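Local atomic coordinates of CTP:phosphocholine Cytidylyltransferase (Streptococcus pneumoniae, PDB entry 1JYK), a protein that catalyses the transfer of a cytidylyl group from CTP to phosphocholine, giving CDP-choline and pyrophosphate. Residues W156-G161 / Q167-D172; N213-N218 / L222-E227; E150-E155 / G176-G181. All blocks are in the same frame, centred on the assembly; numbering follows the deposited sequence.

Contact 1 of 3, residues W156-G161 / Q167-D172; sequences WFLVYG and QDIIVD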
ATOM      1  N   TRP A 156       7.930   1.520  10.024  1.00 17.94           N
ATOM      2  CA  TRP A 156       9.160   2.038   9.435  1.00 17.13           C
ATOM      3  C   TRP A 156       8.963   3.546   9.369  1.00 16.92           C
ATOM      4  O   TRP A 156       7.861   4.022   9.098  1.00 16.31           O
ATOM      5  CB  TRP A 156       9.396   1.474   8.035  1.00 17.04           C
ATOM      6  CG  TRP A 156       9.894   0.053   8.019  1.00 17.76           C
ATOM      7  CD1 TRP A 156       9.962  -0.815   9.081  1.00 17.97           C
ATOM      8  CD2 TRP A 156      10.357  -0.683   6.877  1.00 17.09           C
ATOM      9  NE1 TRP A 156      10.428  -2.040   8.666  1.00 17.44           N
ATOM     10  CE2 TRP A 156      10.680  -1.984   7.318  1.00 18.28           C
ATOM     11  CE3 TRP A 156      10.522  -0.362   5.522  1.00 18.03           C
ATOM     12  CZ2 TRP A 156      11.164  -2.975   6.446  1.00 18.86           C
ATOM     13  CZ3 TRP A 156      11.007  -1.347   4.657  1.00 18.82           C
ATOM     14  CH2 TRP A 156      11.321  -2.637   5.126  1.00 18.44           C
ATOM     15  N   PHE A 157      10.027   4.299   9.613  1.00 16.46           N
ATOM     16  CA  PHE A 157       9.924   5.751   9.627  1.00 15.75           C
ATOM     17  C   PHE A 157      10.703   6.471   8.544  1.00 15.54           C
ATOM     18  O   PHE A 157      11.710   5.972   8.035  1.00 15.72           O
ATOM     19  CB  PHE A 157      10.346   6.270  10.998  1.00 14.59           C
ATOM     20  CG  PHE A 157       9.633   5.605  12.132  1.00 14.41           C
ATOM     21  CD1 PHE A 157       8.525   6.209  12.724  1.00 14.53           C
ATOM     22  CD2 PHE A 157      10.043   4.360  12.588  1.00 13.21           C
ATOM     23  CE1 PHE A 157       7.831   5.576  13.758  1.00 14.96           C
ATOM     24  CE2 PHE A 157       9.360   3.718  13.617  1.00 14.98           C
ATOM     25  CZ  PHE A 157       8.246   4.331  14.206  1.00 15.16           C
ATOM     26  N   LEU A 158      10.223   7.665   8.214  1.00 15.01           N
ATOM     27  CA  LEU A 158      10.823   8.500   7.186  1.00 14.46           C
ATOM     28  C   LEU A 158      11.748   9.567   7.767  1.00 15.36           C
ATOM     29  O   LEU A 158      11.343  10.346   8.629  1.00 14.80           O
ATOM     30  CB  LEU A 158       9.712   9.173   6.368  1.00 14.58           C
ATOM     31  CG  LEU A 158       8.783   8.222   5.603  1.00 13.98           C
ATOM     32  CD1 LEU A 158       7.443   8.900   5.343  1.00 13.03           C
ATOM     33  CD2 LEU A 158       9.443   7.818   4.286  1.00 13.40           C
ATOM     34  N   VAL A 159      12.985   9.600   7.285  1.00 15.24           N
ATOM     35  CA  VAL A 159      13.957  10.590   7.742  1.00 16.15           C
ATOM     36  C   VAL A 159      14.053  11.672   6.671  1.00 15.50           C
ATOM     37  O   VAL A 159      14.427  11.387   5.534  1.00 16.92           O
ATOM     38  CB  VAL A 159      15.353   9.955   7.937  1.00 15.01           C
ATOM     39  CG1 VAL A 159      16.386  11.043   8.218  1.00 14.70           C
ATOM     40  CG2 VAL A 159      15.305   8.941   9.073  1.00 16.82           C
ATOM     41  N   TYR A 160      13.719  12.909   7.021  1.00 15.71           N
ATOM     42  CA  TYR A 160      13.772  13.983   6.037  1.00 16.48           C
ATOM     43  C   TYR A 160      13.971  15.379   6.623  1.00 17.47           C
ATOM     44  O   TYR A 160      13.762  15.605   7.817  1.00 17.50           O
ATOM     45  CB  TYR A 160      12.497  13.969   5.183  1.00 16.04           C
ATOM     46  CG  TYR A 160      11.220  14.162   5.972  1.00 15.90           C
ATOM     47  CD1 TYR A 160      10.593  15.409   6.034  1.00 16.68           C
ATOM     48  CD2 TYR A 160      10.618  13.089   6.631  1.00 15.37           C
ATOM     49  CE1 TYR A 160       9.389  15.586   6.733  1.00 15.86           C
ATOM     50  CE2 TYR A 160       9.416  13.253   7.332  1.00 17.01           C
ATOM     51  CZ  TYR A 160       8.807  14.507   7.375  1.00 16.57           C
ATOM     52  OH  TYR A 160       7.616  14.673   8.048  1.00 16.73           O
ATOM     53  N   GLY A 161      14.363  16.308   5.752  1.00 19.12           N
ATOM     54  CA  GLY A 161      14.600  17.678   6.161  1.00 20.54           C
ATOM     55  C   GLY A 161      13.600  18.674   5.596  1.00 22.53           C
ATOM     56  O   GLY A 161      12.449  18.335   5.324  1.00 21.89           O
ATOM     57  N   GLN A 167      15.759  10.945   3.200  1.00 17.58           N
ATOM     58  CA  GLN A 167      17.192  10.710   3.318  1.00 19.45           C
ATOM     59  C   GLN A 167      17.458   9.276   3.735  1.00 19.67           C
ATOM     60  O   GLN A 167      18.496   8.706   3.412  1.00 20.23           O
ATOM     61  CB  GLN A 167      17.793  11.659   4.358  1.00 19.87           C
ATOM     62  CG  GLN A 167      17.797  13.110   3.929  1.00 22.10           C
ATOM     63  CD  GLN A 167      18.427  13.309   2.566  1.00 24.06           C
ATOM     64  OE1 GLN A 167      19.333  12.575   2.179  1.00 28.38           O
ATOM     65  NE2 GLN A 167      17.949  14.300   1.828  1.00 25.75           N
ATOM     66  N   ASP A 168      16.507   8.699   4.458  1.00 18.74           N
ATOM     67  CA  ASP A 168      16.635   7.334   4.932  1.00 18.78           C
ATOM     68  C   ASP A 168      15.281   6.846   5.431  1.00 18.22           C
ATOM     69  O   ASP A 168      14.357   7.641   5.638  1.00 18.68           O
ATOM     70  CB  ASP A 168      17.643   7.291   6.084  1.00 19.74           C
ATOM     71  CG  ASP A 168      18.295   5.933   6.241  1.00 21.49           C
ATOM     72  OD1 ASP A 168      17.922   4.990   5.509  1.00 21.65           O
ATOM     73  OD2 ASP A 168      19.189   5.812   7.105  1.00 21.72           O
ATOM     74  N   ILE A 169      15.164   5.536   5.602  1.00 16.92           N
ATOM     75  CA  ILE A 169      13.955   4.931   6.136  1.00 16.35           C
ATOM     76  C   ILE A 169      14.491   4.028   7.230  1.00 17.31           C
ATOM     77  O   ILE A 169      15.337   3.172   6.980  1.00 19.64           O
ATOM     78  CB  ILE A 169      13.193   4.108   5.077  1.00 15.23           C
ATOM     79  CG1 ILE A 169      12.523   5.055   4.073  1.00 14.24           C
ATOM     80  CG2 ILE A 169      12.145   3.231   5.758  1.00 13.89           C
ATOM     81  CD1 ILE A 169      12.155   4.408   2.753  1.00 14.75           C
ATOM     82  N   ILE A 170      14.009   4.221   8.447  1.00 17.04           N
ATOM     83  CA  ILE A 170      14.511   3.451   9.567  1.00 17.70           C
ATOM     84  C   ILE A 170      13.424   2.727  10.339  1.00 19.09           C
ATOM     85  O   ILE A 170      12.230   2.986  10.147  1.00 18.00           O
ATOM     86  CB  ILE A 170      15.270   4.375  10.534  1.00 18.11           C
ATOM     87  CG1 ILE A 170      14.320   5.436  11.090  1.00 17.48           C
ATOM     88  CG2 ILE A 170      16.409   5.060   9.807  1.00 17.53           C
ATOM     89  CD1 ILE A 170      14.895   6.229  12.221  1.00 20.13           C
ATOM     90  N   VAL A 171      13.846   1.826  11.222  1.00 19.45           N
ATOM     91  CA  VAL A 171      12.915   1.064  12.037  1.00 20.96           C
ATOM     92  C   VAL A 171      13.078   1.379  13.527  1.00 21.67           C
ATOM     93  O   VAL A 171      12.202   1.060  14.331  1.00 21.44           O
ATOM     94  CB  VAL A 171      13.111  -0.455  11.835  1.00 20.93           C
ATOM     95  CG1 VAL A 171      13.354  -0.760  10.365  1.00 21.01           C
ATOM     96  CG2 VAL A 171      14.271  -0.945  12.681  1.00 20.36           C
ATOM     97  N   ASP A 172      14.188   2.019  13.882  1.00 22.34           N
ATOM     98  CA  ASP A 172      14.479   2.339  15.278  1.00 23.82           C
ATOM     99  C   ASP A 172      13.757   3.541  15.898  1.00 24.32           C
ATOM    100  O   ASP A 172      14.375   4.581  16.172  1.00 24.24           O
ATOM    101  CB  ASP A 172      15.992   2.521  15.462  1.00 25.98           C
ATOM    102  CG  ASP A 172      16.422   2.416  16.921  1.00 27.59           C
ATOM    103  OD1 ASP A 172      15.583   2.081  17.784  1.00 27.15           O
ATOM    104  OD2 ASP A 172      17.613   2.673  17.204  1.00 28.96           O
TER
HETATM  105  O   HOH W   1      15.765  15.950   3.087  1.00 18.62           O
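Trp-156 and Val-171 meet at the open end of a beta hairpin whose strands, 157-160 and 167-170, run antiparallel. The indole can be followed outward. Its CB lies 4.0 Å from CG2 of Ile-169; beyond it, CD1 and NE1 of the five-membered ring have CG1 of Val-171 over their face, 3.9 Å from that ring's centroid and 29° off its normal, a CH-pi contact. On the six-membered ring, CE3 of Trp-156 touches the same Ile-169 CG2 at 3.9 Å, and CH2 and CZ3, at the far end of this ring, go on to Asn-213 and Lys-216 of helix 213-216. With CG anti to the carbonyl carbon (chi1 -76°), the ring is carried alongside Val-171.

Phe-157 and Ile-170 form a hydrogen-bonded pair; the bond from Phe-157 N to Ile-170 O is short, 2.6 Å, and nearly straight at 172°. Leu-158 and Ile-169, the non-hydrogen-bonded pair, lie on the face of the hairpin away from Phe-157 and Ile-170, against Tyr-144 of strand 142-149. Further along, Gln-167 and Asp-168 both face Val-159 in a classic beta bulge: Val-159 N donates to Asp-168 O, and Val-159 O accepts from Gln-167 N at 2.7 Å.

Contact 2 of 3, residues N213-N218 / L222-E227; sequences NMVKDN and LDVYVE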
ATOM      1  N   ASN A 213      11.302  -2.835   1.253  1.00 16.83           N
ATOM      2  CA  ASN A 213      12.733  -3.032   1.418  1.00 17.00           C
ATOM      3  C   ASN A 213      13.432  -2.490   0.213  1.00 18.02           C
ATOM      4  O   ASN A 213      14.618  -2.185   0.237  1.00 18.09           O
ATOM      5  CB  ASN A 213      13.065  -4.503   1.536  1.00 15.75           C
ATOM      6  CG  ASN A 213      13.060  -4.970   2.957  1.00 15.58           C
ATOM      7  OD1 ASN A 213      12.077  -5.533   3.433  1.00 16.55           O
ATOM      8  ND2 ASN A 213      14.162  -4.740   3.655  1.00 16.33           N
HETATM    9  N   MSE A 214      12.705  -2.334  -0.871  1.00 20.29           N
HETATM   10  CA  MSE A 214      13.432  -1.862  -1.997  1.00 21.63           C
HETATM   11  C   MSE A 214      13.652  -0.421  -2.198  1.00 20.63           C
HETATM   12  O   MSE A 214      14.496  -0.003  -2.987  1.00 19.76           O
HETATM   13  CB  MSE A 214      12.994  -2.679  -3.158  1.00 25.25           C
HETATM   14  CG  MSE A 214      14.235  -3.484  -3.191  1.00 34.51           C
HETATM   15 SE   MSE A 214      13.965  -4.690  -4.320  1.00 29.13          SE
HETATM   16  CE  MSE A 214      13.401  -6.016  -2.873  1.00 34.88           C
ATOM     17  N   VAL A 215      12.980   0.337  -1.349  1.00 19.13           N
ATOM     18  CA  VAL A 215      13.168   1.748  -1.338  1.00 18.21           C
ATOM     19  C   VAL A 215      14.125   1.926  -0.153  1.00 18.04           C
ATOM     20  O   VAL A 215      15.142   2.612  -0.264  1.00 18.41           O
ATOM     21  CB  VAL A 215      11.860   2.470  -1.066  1.00 18.42           C
ATOM     22  CG1 VAL A 215      12.100   3.980  -1.053  1.00 15.45           C
ATOM     23  CG2 VAL A 215      10.839   2.091  -2.130  1.00 18.15           C
ATOM     24  N   LYS A 216      13.810   1.277   0.964  1.00 17.25           N
ATOM     25  CA  LYS A 216      14.632   1.386   2.170  1.00 18.07           C
ATOM     26  C   LYS A 216      16.084   0.973   1.967  1.00 18.84           C
ATOM     27  O   LYS A 216      17.001   1.693   2.363  1.00 19.22           O
ATOM     28  CB  LYS A 216      14.044   0.545   3.304  1.00 19.16           C
ATOM     29  CG  LYS A 216      14.955   0.434   4.526  1.00 21.11           C
ATOM     30  CD  LYS A 216      14.292  -0.365   5.639  1.00 25.58           C
ATOM     31  CE  LYS A 216      15.153  -0.415   6.891  1.00 28.48           C
ATOM     32  NZ  LYS A 216      16.343  -1.296   6.711  1.00 33.23           N
ATOM     33  N   ASP A 217      16.285  -0.185   1.346  1.00 18.65           N
ATOM     34  CA  ASP A 217      17.628  -0.721   1.130  1.00 18.44           C
ATOM     35  C   ASP A 217      18.416  -0.092  -0.019  1.00 18.12           C
ATOM     36  O   ASP A 217      19.568  -0.450  -0.242  1.00 19.65           O
ATOM     37  CB  ASP A 217      17.544  -2.241   0.941  1.00 16.41           C
ATOM     38  CG  ASP A 217      16.996  -2.959   2.175  1.00 17.67           C
ATOM     39  OD1 ASP A 217      16.503  -4.097   2.040  1.00 19.68           O
ATOM     40  OD2 ASP A 217      17.057  -2.395   3.292  1.00 22.50           O
ATOM     41  N   ASN A 218      17.810   0.847  -0.737  1.00 17.60           N
ATOM     42  CA  ASN A 218      18.479   1.511  -1.857  1.00 18.29           C
ATOM     43  C   ASN A 218      18.145   3.001  -1.857  1.00 18.42           C
ATOM     44  O   ASN A 218      18.298   3.679  -2.867  1.00 18.02           O
ATOM     45  CB  ASN A 218      18.014   0.899  -3.187  1.00 18.37           C
ATOM     46  CG  ASN A 218      18.243  -0.603  -3.257  1.00 21.09           C
ATOM     47  OD1 ASN A 218      19.343  -1.054  -3.575  1.00 22.11           O
ATOM     48  ND2 ASN A 218      17.202  -1.385  -2.963  1.00 18.12           N
ATOM     49  N   LEU A 222      17.542   6.674  -4.744  1.00 23.32           N
ATOM     50  CA  LEU A 222      16.222   7.127  -5.142  1.00 21.76           C
ATOM     51  C   LEU A 222      15.838   8.497  -4.624  1.00 21.90           C
ATOM     52  O   LEU A 222      16.292   8.928  -3.569  1.00 22.72           O
ATOM     53  CB  LEU A 222      15.179   6.102  -4.691  1.00 20.96           C
ATOM     54  CG  LEU A 222      15.463   4.642  -5.059  1.00 21.01           C
ATOM     55  CD1 LEU A 222      14.590   3.709  -4.221  1.00 20.95           C
ATOM     56  CD2 LEU A 222      15.220   4.441  -6.545  1.00 19.09           C
ATOM     57  N   ASP A 223      14.996   9.179  -5.392  1.00 21.65           N
ATOM     58  CA  ASP A 223      14.499  10.499  -5.025  1.00 21.78           C
ATOM     59  C   ASP A 223      13.023  10.325  -4.676  1.00 21.87           C
ATOM     60  O   ASP A 223      12.182  10.151  -5.565  1.00 22.40           O
ATOM     61  CB  ASP A 223      14.642  11.478  -6.193  1.00 22.68           C
ATOM     62  CG  ASP A 223      16.091  11.801  -6.512  1.00 26.02           C
ATOM     63  OD1 ASP A 223      16.966  11.589  -5.645  1.00 27.03           O
ATOM     64  OD2 ASP A 223      16.356  12.266  -7.635  1.00 28.81           O
ATOM     65  N   VAL A 224      12.725  10.349  -3.382  1.00 19.94           N
ATOM     66  CA  VAL A 224      11.357  10.193  -2.896  1.00 18.92           C
ATOM     67  C   VAL A 224      11.070  11.317  -1.914  1.00 18.07           C
ATOM     68  O   VAL A 224      11.944  11.731  -1.154  1.00 17.77           O
ATOM     69  CB  VAL A 224      11.157   8.846  -2.170  1.00 18.34           C
ATOM     70  CG1 VAL A 224       9.664   8.493  -2.132  1.00 16.28           C
ATOM     71  CG2 VAL A 224      11.977   7.755  -2.861  1.00 18.47           C
ATOM     72  N   TYR A 225       9.839  11.800  -1.924  1.00 16.83           N
ATOM     73  CA  TYR A 225       9.473  12.891  -1.049  1.00 17.56           C
ATOM     74  C   TYR A 225       8.351  12.528  -0.105  1.00 17.22           C
ATOM     75  O   TYR A 225       7.650  11.545  -0.312  1.00 18.61           O
ATOM     76  CB  TYR A 225       9.107  14.103  -1.895  1.00 17.87           C
ATOM     77  CG  TYR A 225      10.278  14.570  -2.707  1.00 20.95           C
ATOM     78  CD1 TYR A 225      10.642  13.914  -3.880  1.00 20.66           C
ATOM     79  CD2 TYR A 225      11.057  15.647  -2.282  1.00 22.02           C
ATOM     80  CE1 TYR A 225      11.750  14.320  -4.610  1.00 22.57           C
ATOM     81  CE2 TYR A 225      12.166  16.059  -3.003  1.00 22.64           C
ATOM     82  CZ  TYR A 225      12.505  15.392  -4.163  1.00 23.02           C
ATOM     83  OH  TYR A 225      13.592  15.812  -4.885  1.00 27.95           O
ATOM     84  N   VAL A 226       8.193  13.329   0.940  1.00 16.26           N
ATOM     85  CA  VAL A 226       7.170  13.087   1.938  1.00 16.23           C
ATOM     86  C   VAL A 226       6.037  14.105   1.874  1.00 17.34           C
ATOM     87  O   VAL A 226       6.276  15.310   1.797  1.00 16.87           O
ATOM     88  CB  VAL A 226       7.778  13.115   3.363  1.00 15.79           C
ATOM     89  CG1 VAL A 226       6.704  12.850   4.406  1.00 16.04           C
ATOM     90  CG2 VAL A 226       8.878  12.075   3.476  1.00 16.34           C
ATOM     91  N   GLU A 227       4.806  13.602   1.883  1.00 17.07           N
ATOM     92  CA  GLU A 227       3.622  14.444   1.885  1.00 17.62           C
ATOM     93  C   GLU A 227       3.026  14.212   3.266  1.00 16.99           C
ATOM     94  O   GLU A 227       2.433  13.169   3.525  1.00 16.38           O
ATOM     95  CB  GLU A 227       2.647  14.000   0.799  1.00 21.12           C
ATOM     96  CG  GLU A 227       1.303  14.723   0.820  1.00 26.70           C
ATOM     97  CD  GLU A 227       1.404  16.186   0.422  1.00 30.88           C
ATOM     98  OE1 GLU A 227       2.353  16.553  -0.309  1.00 32.31           O
ATOM     99  OE2 GLU A 227       0.528  16.969   0.846  1.00 33.82           O
TER
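Leu-222 reaches across to Val-215 where the short helix 213-216 turns back through a brief connection into strand 224-228. The helix packs on a strand of the mixed alpha/beta sheet of this nucleotidyltransferase-family protein, and that strand runs parallel to strand 142-149. The tight part is small and apolar. CD1 of Leu-222 rests 3.8 Å from CA of Val-215 and 3.9 Å from the carbonyl O of Met-214, a selenomethionine, so a single methyl lies against helix backbone. The same methyl meets CG1 of Val-215 at 4.0 Å, the two side chains crossing at about a right angle. CG1 of Val-215, anti to its own backbone N (chi1 180°), also touches CG2 of Val-224 at 4.2 Å. One valine branch thus spans two residues of 222-227. Tyr-144 of strand 142-149 and Ile-169 of the neighbouring hairpin pack on Val-215 as well, while Phe-196 of helix 187-201 lies against Met-214.

The looser side has a different character. No hydrogen bond joins the two segments, and only 163 Å² is buried between them. Asp-223 and Glu-227 are exposed and make no contact with the helix; Asp-223 instead forms a salt bridge with Lys-165. Asn-213 uses both ends of its amide: ND2 donates to Asp-217 OD1 on its syn side, 33° out of the carboxylate plane, and OD1 bonds to Tyr-210 N. Bordering the packed part, Met-214 O meets both the Leu-222 methyl and Asn-218 ND2, which donates to it over 3.0 Å from above the carbonyl plane.

Contact 3 of 3, residues E150-E155 / G176-G181; sequences EDCTNE and GRILSG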
ATOM      1  N   GLU A 150       2.505   7.466  17.294  1.00 25.43           N
ATOM      2  CA  GLU A 150       3.245   7.265  18.538  1.00 26.85           C
ATOM      3  C   GLU A 150       2.970   5.849  19.049  1.00 26.74           C
ATOM      4  O   GLU A 150       2.075   5.170  18.546  1.00 27.31           O
ATOM      5  CB  GLU A 150       2.813   8.298  19.576  1.00 26.71           C
ATOM      6  CG  GLU A 150       3.174   9.713  19.186  1.00 29.35           C
ATOM      7  CD  GLU A 150       2.897  10.717  20.284  1.00 30.27           C
ATOM      8  OE1 GLU A 150       3.555  11.780  20.293  1.00 30.72           O
ATOM      9  OE2 GLU A 150       2.023  10.446  21.134  1.00 31.23           O
ATOM     10  N   ASP A 151       3.736   5.404  20.039  1.00 28.11           N
ATOM     11  CA  ASP A 151       3.560   4.059  20.589  1.00 30.50           C
ATOM     12  C   ASP A 151       3.557   3.069  19.440  1.00 29.71           C
ATOM     13  O   ASP A 151       2.771   2.122  19.411  1.00 30.59           O
ATOM     14  CB  ASP A 151       2.238   3.951  21.352  1.00 35.00           C
ATOM     15  CG  ASP A 151       2.073   5.039  22.385  1.00 40.57           C
ATOM     16  OD1 ASP A 151       2.987   5.202  23.225  1.00 44.85           O
ATOM     17  OD2 ASP A 151       1.033   5.735  22.354  1.00 44.16           O
ATOM     18  N   CYS A 152       4.450   3.299  18.489  1.00 28.75           N
ATOM     19  CA  CYS A 152       4.556   2.452  17.316  1.00 28.38           C
ATOM     20  C   CYS A 152       5.103   1.074  17.605  1.00 29.65           C
ATOM     21  O   CYS A 152       5.771   0.845  18.610  1.00 29.41           O
ATOM     22  CB  CYS A 152       5.444   3.119  16.271  1.00 25.87           C
ATOM     23  SG  CYS A 152       4.623   4.420  15.393  1.00 24.15           S
ATOM     24  N   THR A 153       4.817   0.158  16.693  1.00 31.66           N
ATOM     25  CA  THR A 153       5.287  -1.203  16.816  1.00 34.17           C
ATOM     26  C   THR A 153       5.547  -1.743  15.424  1.00 34.09           C
ATOM     27  O   THR A 153       4.635  -1.840  14.605  1.00 35.76           O
ATOM     28  CB  THR A 153       4.243  -2.085  17.518  1.00 35.98           C
ATOM     29  OG1 THR A 153       4.449  -2.023  18.935  1.00 38.20           O
ATOM     30  CG2 THR A 153       4.358  -3.532  17.053  1.00 37.40           C
ATOM     31  N   ASN A 154       6.802  -2.069  15.152  1.00 33.73           N
ATOM     32  CA  ASN A 154       7.177  -2.620  13.860  1.00 34.22           C
ATOM     33  C   ASN A 154       6.922  -1.722  12.651  1.00 31.40           C
ATOM     34  O   ASN A 154       6.840  -2.212  11.529  1.00 32.73           O
ATOM     35  CB  ASN A 154       6.465  -3.954  13.648  1.00 38.41           C
ATOM     36  CG  ASN A 154       6.890  -4.998  14.657  1.00 43.54           C
ATOM     37  OD1 ASN A 154       6.074  -5.800  15.122  1.00 47.27           O
ATOM     38  ND2 ASN A 154       8.176  -4.997  15.006  1.00 44.00           N
ATOM     39  N   GLU A 155       6.790  -0.420  12.864  1.00 27.33           N
ATOM     40  CA  GLU A 155       6.572   0.488  11.743  1.00 23.35           C
ATOM     41  C   GLU A 155       7.923   0.925  11.210  1.00 20.89           C
ATOM     42  O   GLU A 155       8.945   0.714  11.862  1.00 20.69           O
ATOM     43  CB  GLU A 155       5.802   1.732  12.193  1.00 25.60           C
ATOM     44  CG  GLU A 155       4.620   1.441  13.079  1.00 27.63           C
ATOM     45  CD  GLU A 155       3.434   0.962  12.290  1.00 31.04           C
ATOM     46  OE1 GLU A 155       2.467   0.469  12.912  1.00 32.67           O
ATOM     47  OE2 GLU A 155       3.468   1.075  11.045  1.00 32.37           O
ATOM     48  N   GLY A 176       6.909   8.855  15.168  1.00 17.69           N
ATOM     49  CA  GLY A 176       7.391   9.566  14.000  1.00 16.62           C
ATOM     50  C   GLY A 176       6.485   9.421  12.789  1.00 16.87           C
ATOM     51  O   GLY A 176       5.378   8.889  12.890  1.00 16.63           O
ATOM     52  N   ARG A 177       6.963   9.916  11.648  1.00 15.42           N
ATOM     53  CA  ARG A 177       6.242   9.843  10.383  1.00 15.67           C
ATOM     54  C   ARG A 177       6.528   8.465   9.792  1.00 16.38           C
ATOM     55  O   ARG A 177       7.653   8.151   9.405  1.00 16.82           O
ATOM     56  CB  ARG A 177       6.726  10.942   9.440  1.00 14.42           C
ATOM     57  CG  ARG A 177       6.299  12.342   9.861  1.00 14.97           C
ATOM     58  CD  ARG A 177       4.871  12.600   9.435  1.00 17.27           C
ATOM     59  NE  ARG A 177       4.361  13.847   9.987  1.00 18.10           N
ATOM     60  CZ  ARG A 177       3.179  14.371   9.685  1.00 19.67           C
ATOM     61  NH1 ARG A 177       2.367  13.760   8.830  1.00 16.20           N
ATOM     62  NH2 ARG A 177       2.811  15.520  10.239  1.00 19.01           N
ATOM     63  N   ILE A 178       5.495   7.640   9.726  1.00 16.00           N
ATOM     64  CA  ILE A 178       5.650   6.277   9.240  1.00 15.42           C
ATOM     65  C   ILE A 178       5.237   6.051   7.793  1.00 14.76           C
ATOM     66  O   ILE A 178       4.578   6.889   7.175  1.00 13.92           O
ATOM     67  CB  ILE A 178       4.822   5.304  10.127  1.00 14.31           C
ATOM     68  CG1 ILE A 178       3.331   5.667  10.043  1.00 14.48           C
ATOM     69  CG2 ILE A 178       5.273   5.405  11.580  1.00 13.16           C
ATOM     70  CD1 ILE A 178       2.397   4.579  10.506  1.00 15.35           C
ATOM     71  N   LEU A 179       5.669   4.918   7.247  1.00 15.37           N
ATOM     72  CA  LEU A 179       5.262   4.512   5.903  1.00 15.35           C
ATOM     73  C   LEU A 179       3.825   4.122   6.256  1.00 14.94           C
ATOM     74  O   LEU A 179       3.606   3.225   7.078  1.00 14.58           O
ATOM     75  CB  LEU A 179       6.070   3.296   5.444  1.00 13.91           C
ATOM     76  CG  LEU A 179       7.296   3.666   4.608  1.00 13.17           C
ATOM     77  CD1 LEU A 179       8.227   4.516   5.457  1.00 14.26           C
ATOM     78  CD2 LEU A 179       8.004   2.411   4.120  1.00 13.29           C
ATOM     79  N   SER A 180       2.859   4.809   5.660  1.00 15.42           N
ATOM     80  CA  SER A 180       1.458   4.598   6.007  1.00 15.02           C
ATOM     81  C   SER A 180       0.551   3.770   5.105  1.00 15.93           C
ATOM     82  O   SER A 180      -0.630   3.613   5.411  1.00 15.99           O
ATOM     83  CB  SER A 180       0.811   5.965   6.241  1.00 16.24           C
ATOM     84  OG  SER A 180       1.675   6.798   6.997  1.00 16.35           O
ATOM     85  N   GLY A 181       1.071   3.253   4.002  1.00 15.21           N
ATOM     86  CA  GLY A 181       0.220   2.449   3.143  1.00 16.04           C
ATOM     87  C   GLY A 181      -0.268   3.125   1.880  1.00 16.22           C
ATOM     88  O   GLY A 181      -1.088   2.562   1.154  1.00 16.81           O
TER
HETATM   89  O   HOH W   2       5.260   1.614   8.774  1.00 17.84           O
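Ile-178 lays its CG2 methyl against Cys-152 and Glu-155, two residues of the connection that leads from strand 142-149 to the beta hairpin starting at Phe-157. The second segment begins with the short strand 176-177, an antiparallel neighbour of strand 142-149 in the mixed sheet, so the contact joins the loop after strand 142-149 to strand 176-177 and the chain that follows it. Cys-152 SG stands 4.0 Å from Ile-178 CG2, and the same methyl is 3.8 Å from CB of Glu-155. The isoleucine's other branch serves a separate part of the glutamate. Its CG1 takes the crowded position between backbone N and carbonyl carbon (chi1 62°), and CD1 at its end arrives 3.7 Å from Glu-155 OE2. Glu-155 bends at chi2 (-78°), which folds its carboxylate back over the isoleucine; the two side chains cross obliquely. The aliphatic CB and the carboxylate end of one glutamate are therefore both laid against one isoleucine. Phe-157 packs on both Cys-152 and Ile-178, closing the apolar group from the hairpin side.

No direct hydrogen bond links the segments. A water bridges them, donating to Glu-155 OE2 at 2.9 Å and to Leu-179 O. The backbone of the second segment is tied elsewhere: Ile-178 makes a backbone hydrogen bond with Val-147 of strand 142-149, and Leu-179 makes one with Trp-156. Ser-180 OG donates to Ile-178 O and also hydrogen-bonds to Val-147 N, which links 176-181 to strand 142-149. In the former bond Ser-180 OG lies 2.9 Å from Ile-178 O and sits 57° out of the carbonyl plane.

Overall arrangement
Along the chain, contact 1 is nested within the loop closed by contact 3, and contact 2 follows both. The centres of contacts 1 and 2 lie about 9 Å apart, those of contacts 1 and 3 about 10 Å, and those of contacts 2 and 3 about 16 Å, with nearest atoms of the last pair about 5 Å apart. Contact 1 touches both others: the Tyr-160 ring packs on Val-226, and a probable hydrogen bond joins Leu-158 N to Arg-177 O. Through these, and through the backbone bond of Val-224 with Val-166, the hairpin, by itself a two-stranded sheet, is joined to the mixed sheet that contacts 2 and 3 both reach.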